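Local coordinates for cell envelope-related transcriptional attenuator domain-containing protein (Eubacterium siraeum, PDB 4OBM) that is of unknown function but belongs to the LytR-CpsA-Psr family, whose relatives attach glycopolymers from lipid carriers to the cell wall, at residues 49-53 / 218-224; 107-112 / 191-196; 39-43 / 55-60. All blocks are in the same frame, centred on the assembly; numbering follows the deposited sequence.

Contact 1: 49-53 / 218-224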
loop_
_atom_site.group_PDB
_atom_site.type_symbol
_atom_site.label_atom_id
_atom_site.label_comp_id
_atom_site.label_asym_id
_atom_site.label_seq_id
_atom_site.Cartn_x
_atom_site.Cartn_y
_atom_site.Cartn_z
ATOM N N LYS A 49 -9.253 -5.448 -14.291
ATOM C CA LYS A 49 -9.980 -6.654 -14.733
ATOM C C LYS A 49 -10.618 -7.387 -13.530
ATOM O O LYS A 49 -11.752 -7.855 -13.636
ATOM C CB LYS A 49 -9.036 -7.607 -15.491
ATOM C CG LYS A 49 -9.752 -8.666 -16.324
ATOM C CD LYS A 49 -8.810 -9.785 -16.777
ATOM C CE LYS A 49 -8.866 -11.001 -15.880
ATOM N NZ LYS A 49 -7.941 -12.070 -16.340
ATOM N N ASN A 50 -9.894 -7.441 -12.389
ATOM C CA ASN A 50 -10.320 -8.118 -11.165
ATOM C C ASN A 50 -11.022 -7.182 -10.159
ATOM O O ASN A 50 -11.485 -7.659 -9.119
ATOM C CB ASN A 50 -9.109 -8.774 -10.495
ATOM C CG ASN A 50 -8.689 -10.070 -11.132
ATOM O OD1 ASN A 50 -8.172 -10.104 -12.249
ATOM N ND2 ASN A 50 -8.882 -11.170 -10.418
ATOM N N ASN A 51 -11.124 -5.867 -10.471
ATOM C CA ASN A 51 -11.729 -4.848 -9.597
ATOM C C ASN A 51 -11.149 -4.976 -8.179
ATOM O O ASN A 51 -11.885 -5.002 -7.187
ATOM C CB ASN A 51 -13.277 -4.932 -9.589
ATOM C CG ASN A 51 -13.941 -4.540 -10.882
ATOM O OD1 ASN A 51 -14.537 -5.367 -11.575
ATOM N ND2 ASN A 51 -13.876 -3.265 -11.230
ATOM N N THR A 52 -9.821 -5.122 -8.101
ATOM C CA THR A 52 -9.135 -5.289 -6.825
ATOM C C THR A 52 -7.883 -4.411 -6.752
ATOM O O THR A 52 -7.326 -3.991 -7.772
ATOM C CB THR A 52 -8.821 -6.791 -6.537
ATOM O OG1 THR A 52 -8.620 -6.962 -5.129
ATOM C CG2 THR A 52 -7.608 -7.326 -7.306
ATOM N N PHE A 53 -7.473 -4.142 -5.515
ATOM C CA PHE A 53 -6.270 -3.420 -5.143
ATOM C C PHE A 53 -5.397 -4.418 -4.379
ATOM O O PHE A 53 -5.862 -4.974 -3.391
ATOM C CB PHE A 53 -6.631 -2.177 -4.306
ATOM C CG PHE A 53 -7.382 -1.118 -5.075
ATOM C CD1 PHE A 53 -6.698 -0.115 -5.767
ATOM C CD2 PHE A 53 -8.776 -1.102 -5.094
ATOM C CE1 PHE A 53 -7.397 0.885 -6.459
ATOM C CE2 PHE A 53 -9.472 -0.111 -5.806
ATOM C CZ PHE A 53 -8.778 0.883 -6.474
ATOM N N TYR A 218 -15.526 3.213 -10.696
ATOM C CA TYR A 218 -16.205 2.040 -11.217
ATOM C C TYR A 218 -16.037 0.863 -10.272
ATOM O O TYR A 218 -17.039 0.257 -9.905
ATOM C CB TYR A 218 -15.715 1.650 -12.630
ATOM C CG TYR A 218 -16.301 0.339 -13.125
ATOM C CD1 TYR A 218 -15.749 -0.882 -12.750
ATOM C CD2 TYR A 218 -17.403 0.319 -13.969
ATOM C CE1 TYR A 218 -16.318 -2.089 -13.150
ATOM C CE2 TYR A 218 -17.971 -0.884 -14.392
ATOM C CZ TYR A 218 -17.417 -2.085 -13.989
ATOM O OH TYR A 218 -17.942 -3.278 -14.418
ATOM N N THR A 219 -14.773 0.511 -9.925
ATOM C CA THR A 219 -14.399 -0.627 -9.067
ATOM C C THR A 219 -15.020 -0.528 -7.663
ATOM O O THR A 219 -15.458 -1.551 -7.125
ATOM C CB THR A 219 -12.857 -0.751 -9.017
ATOM O OG1 THR A 219 -12.427 -1.374 -10.226
ATOM C CG2 THR A 219 -12.347 -1.570 -7.835
ATOM N N LEU A 220 -15.029 0.672 -7.073
ATOM C CA LEU A 220 -15.559 0.897 -5.724
ATOM C C LEU A 220 -17.101 0.974 -5.701
ATOM O O LEU A 220 -17.697 0.777 -4.642
ATOM C CB LEU A 220 -14.965 2.179 -5.112
ATOM C CG LEU A 220 -13.452 2.266 -4.976
ATOM C CD1 LEU A 220 -13.044 3.686 -4.615
ATOM C CD2 LEU A 220 -12.918 1.263 -3.947
ATOM N N SER A 221 -17.733 1.259 -6.856
ATOM C CA SER A 221 -19.193 1.321 -6.998
ATOM C C SER A 221 -19.803 -0.090 -7.247
ATOM O O SER A 221 -21.025 -0.215 -7.402
ATOM C CB SER A 221 -19.576 2.274 -8.126
ATOM O OG SER A 221 -19.235 1.727 -9.390
ATOM N N GLN A 222 -18.955 -1.140 -7.271
ATOM C CA GLN A 222 -19.413 -2.521 -7.449
ATOM C C GLN A 222 -19.953 -3.055 -6.113
ATOM O O GLN A 222 -19.575 -2.561 -5.042
ATOM C CB GLN A 222 -18.290 -3.432 -8.001
ATOM C CG GLN A 222 -17.701 -2.990 -9.357
ATOM C CD GLN A 222 -18.734 -2.916 -10.465
ATOM O OE1 GLN A 222 -19.299 -3.929 -10.895
ATOM N NE2 GLN A 222 -19.011 -1.707 -10.946
ATOM N N ASN A 223 -20.860 -4.029 -6.177
ATOM C CA ASN A 223 -21.480 -4.625 -4.997
ATOM C C ASN A 223 -20.517 -5.631 -4.360
ATOM O O ASN A 223 -20.757 -6.837 -4.395
ATOM C CB ASN A 223 -22.821 -5.285 -5.379
ATOM C CG ASN A 223 -23.730 -5.559 -4.201
ATOM O OD1 ASN A 223 -23.889 -4.730 -3.288
ATOM N ND2 ASN A 223 -24.382 -6.713 -4.220
ATOM N N LYS A 224 -19.412 -5.131 -3.799
ATOM C CA LYS A 224 -18.391 -5.966 -3.188
ATOM C C LYS A 224 -18.181 -5.629 -1.725
ATOM O O LYS A 224 -18.196 -4.456 -1.347
ATOM C CB LYS A 224 -17.054 -5.817 -3.932
ATOM C CG LYS A 224 -16.904 -6.685 -5.176
ATOM C CD LYS A 224 -15.537 -6.476 -5.836
ATOM C CE LYS A 224 -14.684 -7.718 -5.837
ATOM N NZ LYS A 224 -13.272 -7.429 -6.216
HETATM O O HOH W 1 -15.619 -5.555 -14.266
HETATM O O HOH W 2 -11.288 -8.225 -4.374
#

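Contact 2: 107-112 / 191-196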
loop_
_atom_site.group_PDB
_atom_site.type_symbol
_atom_site.label_atom_id
_atom_site.label_comp_id
_atom_site.label_asym_id
_atom_site.label_seq_id
_atom_site.Cartn_x
_atom_site.Cartn_y
_atom_site.Cartn_z
ATOM N N GLU A 107 -3.674 12.484 9.158
ATOM C CA GLU A 107 -4.599 13.407 8.542
ATOM C C GLU A 107 -5.404 12.704 7.448
ATOM O O GLU A 107 -6.620 12.900 7.402
ATOM C CB GLU A 107 -3.893 14.640 8.002
ATOM C CG GLU A 107 -4.767 15.860 8.222
ATOM C CD GLU A 107 -4.450 17.105 7.427
ATOM O OE1 GLU A 107 -3.254 17.461 7.312
ATOM O OE2 GLU A 107 -5.414 17.755 6.958
ATOM N N LEU A 108 -4.769 11.832 6.633
ATOM C CA LEU A 108 -5.491 11.053 5.613
ATOM C C LEU A 108 -6.577 10.212 6.283
ATOM O O LEU A 108 -7.726 10.333 5.893
ATOM C CB LEU A 108 -4.554 10.167 4.766
ATOM C CG LEU A 108 -5.213 9.171 3.773
ATOM C CD1 LEU A 108 -5.709 9.861 2.524
ATOM C CD2 LEU A 108 -4.241 8.131 3.345
ATOM N N PHE A 109 -6.230 9.419 7.320
ATOM C CA PHE A 109 -7.169 8.566 8.062
ATOM C C PHE A 109 -8.311 9.375 8.698
ATOM O O PHE A 109 -9.441 8.907 8.734
ATOM C CB PHE A 109 -6.439 7.800 9.193
ATOM C CG PHE A 109 -5.382 6.765 8.867
ATOM C CD1 PHE A 109 -5.551 5.882 7.807
ATOM C CD2 PHE A 109 -4.278 6.595 9.696
ATOM C CE1 PHE A 109 -4.592 4.906 7.531
ATOM C CE2 PHE A 109 -3.334 5.600 9.438
ATOM C CZ PHE A 109 -3.495 4.764 8.357
ATOM N N ASP A 110 -7.986 10.552 9.265
ATOM C CA ASP A 110 -8.925 11.448 9.955
ATOM C C ASP A 110 -9.956 12.035 8.975
ATOM O O ASP A 110 -11.111 12.253 9.318
ATOM C CB ASP A 110 -8.137 12.586 10.633
ATOM C CG ASP A 110 -8.995 13.459 11.520
ATOM O OD1 ASP A 110 -9.306 13.028 12.649
ATOM O OD2 ASP A 110 -9.384 14.551 11.073
HETATM N N MSE A 111 -9.504 12.281 7.762
HETATM C CA MSE A 111 -10.261 12.832 6.666
HETATM C C MSE A 111 -11.176 11.771 6.043
HETATM O O MSE A 111 -12.354 12.055 5.806
HETATM C CB MSE A 111 -9.247 13.348 5.635
HETATM C CG MSE A 111 -9.832 14.169 4.532
HETATM SE SE MSE A 111 -8.476 14.397 3.189
HETATM C CE MSE A 111 -9.145 15.965 2.433
ATOM N N VAL A 112 -10.649 10.566 5.789
ATOM C CA VAL A 112 -11.382 9.495 5.091
ATOM C C VAL A 112 -12.451 8.826 6.006
ATOM O O VAL A 112 -13.603 8.661 5.581
ATOM C CB VAL A 112 -10.424 8.461 4.441
ATOM C CG1 VAL A 112 -11.195 7.349 3.725
ATOM C CG2 VAL A 112 -9.471 9.145 3.470
ATOM N N GLU A 191 -11.496 15.102 -2.879
ATOM C CA GLU A 191 -10.991 15.698 -1.636
ATOM C C GLU A 191 -9.748 14.932 -1.172
ATOM O O GLU A 191 -8.828 15.531 -0.635
ATOM C CB GLU A 191 -12.042 15.682 -0.506
ATOM C CG GLU A 191 -13.373 16.362 -0.803
ATOM C CD GLU A 191 -14.574 15.867 -0.005
ATOM O OE1 GLU A 191 -14.397 15.019 0.903
ATOM O OE2 GLU A 191 -15.704 16.317 -0.309
ATOM N N TYR A 192 -9.730 13.608 -1.359
ATOM C CA TYR A 192 -8.597 12.800 -0.901
ATOM C C TYR A 192 -7.358 13.114 -1.744
ATOM O O TYR A 192 -6.323 13.459 -1.185
ATOM C CB TYR A 192 -8.927 11.289 -0.895
ATOM C CG TYR A 192 -10.163 10.889 -0.101
ATOM C CD1 TYR A 192 -10.632 11.675 0.950
ATOM C CD2 TYR A 192 -10.838 9.711 -0.378
ATOM C CE1 TYR A 192 -11.793 11.341 1.642
ATOM C CE2 TYR A 192 -11.980 9.347 0.334
ATOM C CZ TYR A 192 -12.437 10.152 1.363
ATOM O OH TYR A 192 -13.542 9.769 2.095
ATOM N N ILE A 193 -7.500 13.094 -3.074
ATOM C CA ILE A 193 -6.418 13.393 -3.997
ATOM C C ILE A 193 -5.950 14.851 -3.891
ATOM O O ILE A 193 -4.754 15.102 -4.074
ATOM C CB ILE A 193 -6.754 12.999 -5.459
ATOM C CG1 ILE A 193 -5.457 12.722 -6.249
ATOM C CG2 ILE A 193 -7.651 14.010 -6.162
ATOM C CD1 ILE A 193 -4.663 11.479 -5.751
ATOM N N ASN A 194 -6.867 15.800 -3.601
ATOM C CA ASN A 194 -6.469 17.193 -3.420
ATOM C C ASN A 194 -5.485 17.273 -2.234
ATOM O O ASN A 194 -4.480 17.984 -2.334
ATOM C CB ASN A 194 -7.681 18.107 -3.229
ATOM C CG ASN A 194 -7.343 19.566 -3.015
ATOM O OD1 ASN A 194 -7.432 20.075 -1.895
ATOM N ND2 ASN A 194 -6.948 20.272 -4.077
ATOM N N PHE A 195 -5.733 16.488 -1.153
ATOM C CA PHE A 195 -4.850 16.412 0.022
ATOM C C PHE A 195 -3.493 15.725 -0.332
ATOM O O PHE A 195 -2.442 16.204 0.091
ATOM C CB PHE A 195 -5.530 15.664 1.203
ATOM C CG PHE A 195 -4.580 15.444 2.360
ATOM C CD1 PHE A 195 -4.233 16.492 3.205
ATOM C CD2 PHE A 195 -3.998 14.200 2.578
ATOM C CE1 PHE A 195 -3.309 16.301 4.239
ATOM C CE2 PHE A 195 -3.067 14.016 3.607
ATOM C CZ PHE A 195 -2.763 15.057 4.453
ATOM N N ILE A 196 -3.537 14.583 -1.063
ATOM C CA ILE A 196 -2.327 13.851 -1.458
ATOM C C ILE A 196 -1.373 14.765 -2.265
ATOM O O ILE A 196 -0.207 14.897 -1.904
ATOM C CB ILE A 196 -2.694 12.557 -2.255
ATOM C CG1 ILE A 196 -3.459 11.503 -1.394
ATOM C CG2 ILE A 196 -1.496 11.965 -3.039
ATOM C CD1 ILE A 196 -2.773 10.993 -0.054
HETATM O O HOH W 3 -14.447 11.515 3.821
#

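Contact 3: 39-43 / 55-60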
loop_
_atom_site.group_PDB
_atom_site.type_symbol
_atom_site.label_atom_id
_atom_site.label_comp_id
_atom_site.label_asym_id
_atom_site.label_seq_id
_atom_site.Cartn_x
_atom_site.Cartn_y
_atom_site.Cartn_z
ATOM N N ASP A 39 10.372 4.196 7.173
ATOM C CA ASP A 39 10.492 2.918 7.887
ATOM C C ASP A 39 9.560 1.857 7.318
ATOM O O ASP A 39 9.777 0.673 7.568
ATOM C CB ASP A 39 10.181 3.090 9.386
ATOM C CG ASP A 39 11.391 3.386 10.235
ATOM O OD1 ASP A 39 12.361 2.581 10.193
ATOM O OD2 ASP A 39 11.373 4.416 10.952
ATOM N N LYS A 40 8.483 2.268 6.625
ATOM C CA LYS A 40 7.505 1.308 6.081
ATOM C C LYS A 40 7.365 1.468 4.597
ATOM O O LYS A 40 7.519 2.571 4.070
ATOM C CB LYS A 40 6.153 1.402 6.789
ATOM C CG LYS A 40 6.244 0.758 8.159
ATOM C CD LYS A 40 4.982 0.865 8.958
ATOM C CE LYS A 40 5.256 0.591 10.421
ATOM N NZ LYS A 40 5.794 -0.779 10.665
ATOM N N TYR A 41 7.193 0.341 3.911
ATOM C CA TYR A 41 7.160 0.275 2.446
ATOM C C TYR A 41 6.071 -0.672 2.016
ATOM O O TYR A 41 5.958 -1.762 2.557
ATOM C CB TYR A 41 8.534 -0.176 1.889
ATOM C CG TYR A 41 9.673 0.747 2.265
ATOM C CD1 TYR A 41 10.358 0.589 3.467
ATOM C CD2 TYR A 41 10.028 1.816 1.449
ATOM C CE1 TYR A 41 11.353 1.482 3.859
ATOM C CE2 TYR A 41 11.042 2.702 1.817
ATOM C CZ TYR A 41 11.705 2.527 3.023
ATOM O OH TYR A 41 12.683 3.402 3.408
HETATM N N MSE A 42 5.193 -0.198 1.123
HETATM C CA MSE A 42 4.055 -0.968 0.627
HETATM C C MSE A 42 3.689 -0.505 -0.758
HETATM O O MSE A 42 3.577 0.693 -0.988
HETATM C CB MSE A 42 2.842 -0.822 1.582
HETATM C CG MSE A 42 1.603 -1.651 1.164
HETATM SE SE MSE A 42 0.082 -1.429 2.346
HETATM C CE MSE A 42 0.717 -2.483 3.746
ATOM N N THR A 43 3.535 -1.449 -1.690
ATOM C CA THR A 43 3.033 -1.141 -3.028
ATOM C C THR A 43 1.520 -1.401 -3.028
ATOM O O THR A 43 1.022 -2.187 -2.218
ATOM C CB THR A 43 3.748 -1.920 -4.135
ATOM O OG1 THR A 43 3.618 -3.308 -3.880
ATOM C CG2 THR A 43 5.236 -1.517 -4.307
ATOM N N LEU A 55 -2.086 -5.239 -2.201
ATOM C CA LEU A 55 -1.058 -4.598 -1.382
ATOM C C LEU A 55 0.100 -5.545 -1.175
ATOM O O LEU A 55 -0.124 -6.728 -0.981
ATOM C CB LEU A 55 -1.599 -4.136 -0.014
ATOM C CG LEU A 55 -2.841 -3.235 -0.001
ATOM C CD1 LEU A 55 -3.609 -3.405 1.298
ATOM C CD2 LEU A 55 -2.458 -1.777 -0.191
HETATM N N MSE A 56 1.334 -5.032 -1.228
HETATM C CA MSE A 56 2.554 -5.810 -0.984
HETATM C C MSE A 56 3.459 -5.056 -0.058
HETATM O O MSE A 56 4.137 -4.144 -0.522
HETATM C CB MSE A 56 3.313 -6.166 -2.276
HETATM C CG MSE A 56 2.763 -7.391 -2.898
HETATM SE SE MSE A 56 3.699 -7.919 -4.462
HETATM C CE MSE A 56 5.302 -8.480 -3.768
ATOM N N PRO A 57 3.521 -5.434 1.231
ATOM C CA PRO A 57 4.416 -4.728 2.146
ATOM C C PRO A 57 5.814 -5.365 2.140
ATOM O O PRO A 57 5.990 -6.514 1.748
ATOM C CB PRO A 57 3.708 -4.882 3.500
ATOM C CG PRO A 57 3.030 -6.214 3.397
ATOM C CD PRO A 57 2.800 -6.527 1.932
ATOM N N TYR A 58 6.805 -4.597 2.552
ATOM C CA TYR A 58 8.212 -4.998 2.592
ATOM C C TYR A 58 8.833 -4.474 3.857
ATOM O O TYR A 58 8.565 -3.326 4.208
ATOM C CB TYR A 58 8.970 -4.402 1.379
ATOM C CG TYR A 58 8.523 -4.941 0.043
ATOM C CD1 TYR A 58 7.485 -4.339 -0.661
ATOM C CD2 TYR A 58 9.192 -6.002 -0.560
ATOM C CE1 TYR A 58 7.044 -4.857 -1.877
ATOM C CE2 TYR A 58 8.793 -6.493 -1.801
ATOM C CZ TYR A 58 7.706 -5.928 -2.447
ATOM O OH TYR A 58 7.362 -6.360 -3.701
ATOM N N LEU A 59 9.706 -5.275 4.514
ATOM C CA LEU A 59 10.403 -4.838 5.728
ATOM C C LEU A 59 11.426 -3.788 5.354
ATOM O O LEU A 59 11.947 -3.855 4.242
ATOM C CB LEU A 59 11.084 -6.014 6.455
ATOM C CG LEU A 59 10.212 -6.952 7.297
ATOM C CD1 LEU A 59 11.034 -8.172 7.733
ATOM C CD2 LEU A 59 9.629 -6.245 8.519
ATOM N N PRO A 60 11.728 -2.792 6.219
ATOM C CA PRO A 60 12.742 -1.791 5.847
ATOM C C PRO A 60 14.128 -2.388 5.580
ATOM O O PRO A 60 14.888 -1.860 4.739
ATOM C CB PRO A 60 12.783 -0.854 7.056
ATOM C CG PRO A 60 12.207 -1.636 8.163
ATOM C CD PRO A 60 11.190 -2.534 7.571
HETATM O O HOH W 4 7.121 -1.989 5.915
HETATM O O HOH W 5 5.495 -5.061 -5.103
#

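Contact 1: 49-53 / 218-224
The ammonium of Lys224 reaches across to the hairpin turn and is gripped there by several oxygens. NZ gives a bond of 3.0 Å to the carbonyl O of Asn51, and a second, weak one goes to the carbonyl O of Asn50. The lysine approaches Asn51 O from above the carbonyl plane, 55° out of it. A water adds a third acceptor for NZ, 2.8 Å away, and this water also bonds to Thr52 OG1. The chain of Lys224 is extended through CD but bends at chi3 (117°), which swings the amine onto the turn.

The side chain of Asn51 goes the other way, into the end of helix 213-220. Its ND2 lies 2.6 Å from Thr219 OG1, a short bond with an N-H...O angle of 160°, and the hydroxyl sits nearly in the amide plane. The same ND2 comes up to the edge of the Tyr218 ring, 3.3 Å from CE1, while OD1 accepts a hydrogen bond from a water that also bonds to Tyr218 OH. Thr219 OG1 has another partner, Tyr46 OH, so this buried threonine hydroxyl joins helix, turn and sheet. The methyl of Thr219, CG2, packs 3.8 Å from CE2 of Phe53, beside Leu220, whose CD2 touches the same ring atom.

Asparagine suits position 51 because its side-chain amide can donate to Thr219 OG1 and accept from water at once. It also adopts a left-handed backbone conformation in a G1 beta bulge, which asparagine tolerates better than most residues. The chemistry implies a turn held through its backbone carbonyls and through the Asn51 side chain: the positive ammonium probably interacts favourably with the partial negative charge of the carbonyl oxygens, and the amide has its donor satisfied by Thr219 and its acceptor by a water.

Contact 2: 107-112 / 191-196
Val112 sets a methyl on the face of Tyr192 where two antiparallel helices, 102-112 and 186-199, run side by side; segments 107-112 and 191-196 make an angle of 164° between their directions. The axes of these short segments stay 10.8 Å apart, a wide spacing that leaves room for aromatic side chains between them.

The tight part of the contact faces the body of the protein. CG2 of Val112 stands over the face of the Tyr192 ring in a CH-pi contact, 3.6 Å from its centroid and only 10° from the ring normal. Beta-branching gives the valine a compact methyl that can sit over the ring centre. On the side of the sheet, CD1 of Leu108 meets CD1 of Ile196 at 4.1 Å, and both side chains continue onto Phe100 of the sheet; these branched aliphatics fill the layer between helices and strands.

Glu107, Met111 and Glu191 form the solvent side. Met111, a selenomethionine, stretches out with CG anti to the backbone N, carrying its selenium to CB of Phe195 at 3.8 Å and to the edge of the Tyr192 ring, a Met-aromatic pairing with both rings. A long, flexible, polarisable chain fits this place. Glu107 crosses Phe195 obliquely, near CE1 and CZ, its carboxylate turned 65° from the ring plane, with aliphatic CB 3.7 Å from CZ. Here one water donates to Met111 O and also bonds Tyr192 OH, 2.6 Å away.

Contact 3: 39-43 / 55-60
Three backbone hydrogen bonds join Thr43 to Met56 and Tyr41 to Tyr58 in this antiparallel hairpin of strands 40-47 and 52-58. Thr43 N and Met56 O are 3.0 Å apart, with the N-H pointing almost straight (165°), and Met56 N returns a bond to Thr43 O. Tyr58 N binds Tyr41 O.

Between them the alpha carbons help: CA of Met42 lies 3.4 Å from Met56 O in a CA-H...O contact. Pro57 faces Met42 in a non-hydrogen-bonded pair, a place where a residue without an N-H costs the hairpin nothing.

Waters complete the polar set. One accepts from Tyr41 N and donates to Tyr58 O at 2.6 Å, bridging the strands there; another links Thr43 OG1 with Tyr58 OH.

On the face bearing Met42 and Pro57, the selenium of Met42 touches CD2 of Leu55 at 3.6 Å, and a bend at chi3 (-76°) turns its CE onto CB of Pro57. Meanwhile Tyr41, Thr43 and Tyr58 face helix 70-90.

The chemistry implies a sheet interior whose backbone polarity is spent on the partner strand, on water and on neighbours such as Met28 and Asp229, leaving one face with Met42 and Pro57 and another with Tyr41, Thr43, Met56 and Tyr58 for helices to cover.

Overall arrangement
Contacts 1 and 3 belong to one hairpin, which contact 3 zips along its strands and contact 1 ties at its turn to the end of helix 213-220. Their centres lie 23 Å apart, and both use strand 52-58. Contact 2 stands apart in the helical layer over the same sheet, its centre 21 Å from that of contact 1 and 20 Å from that of contact 3; its nearest atoms stay about 8 and 9 Å from theirs. Bound pentaethylene glycol, probably from crystallisation, lies about 4 Å from each of the side chains of Tyr192 in contact 2 and Met42 in contact 3, which may mark a pocket, as in lipid-binding relatives.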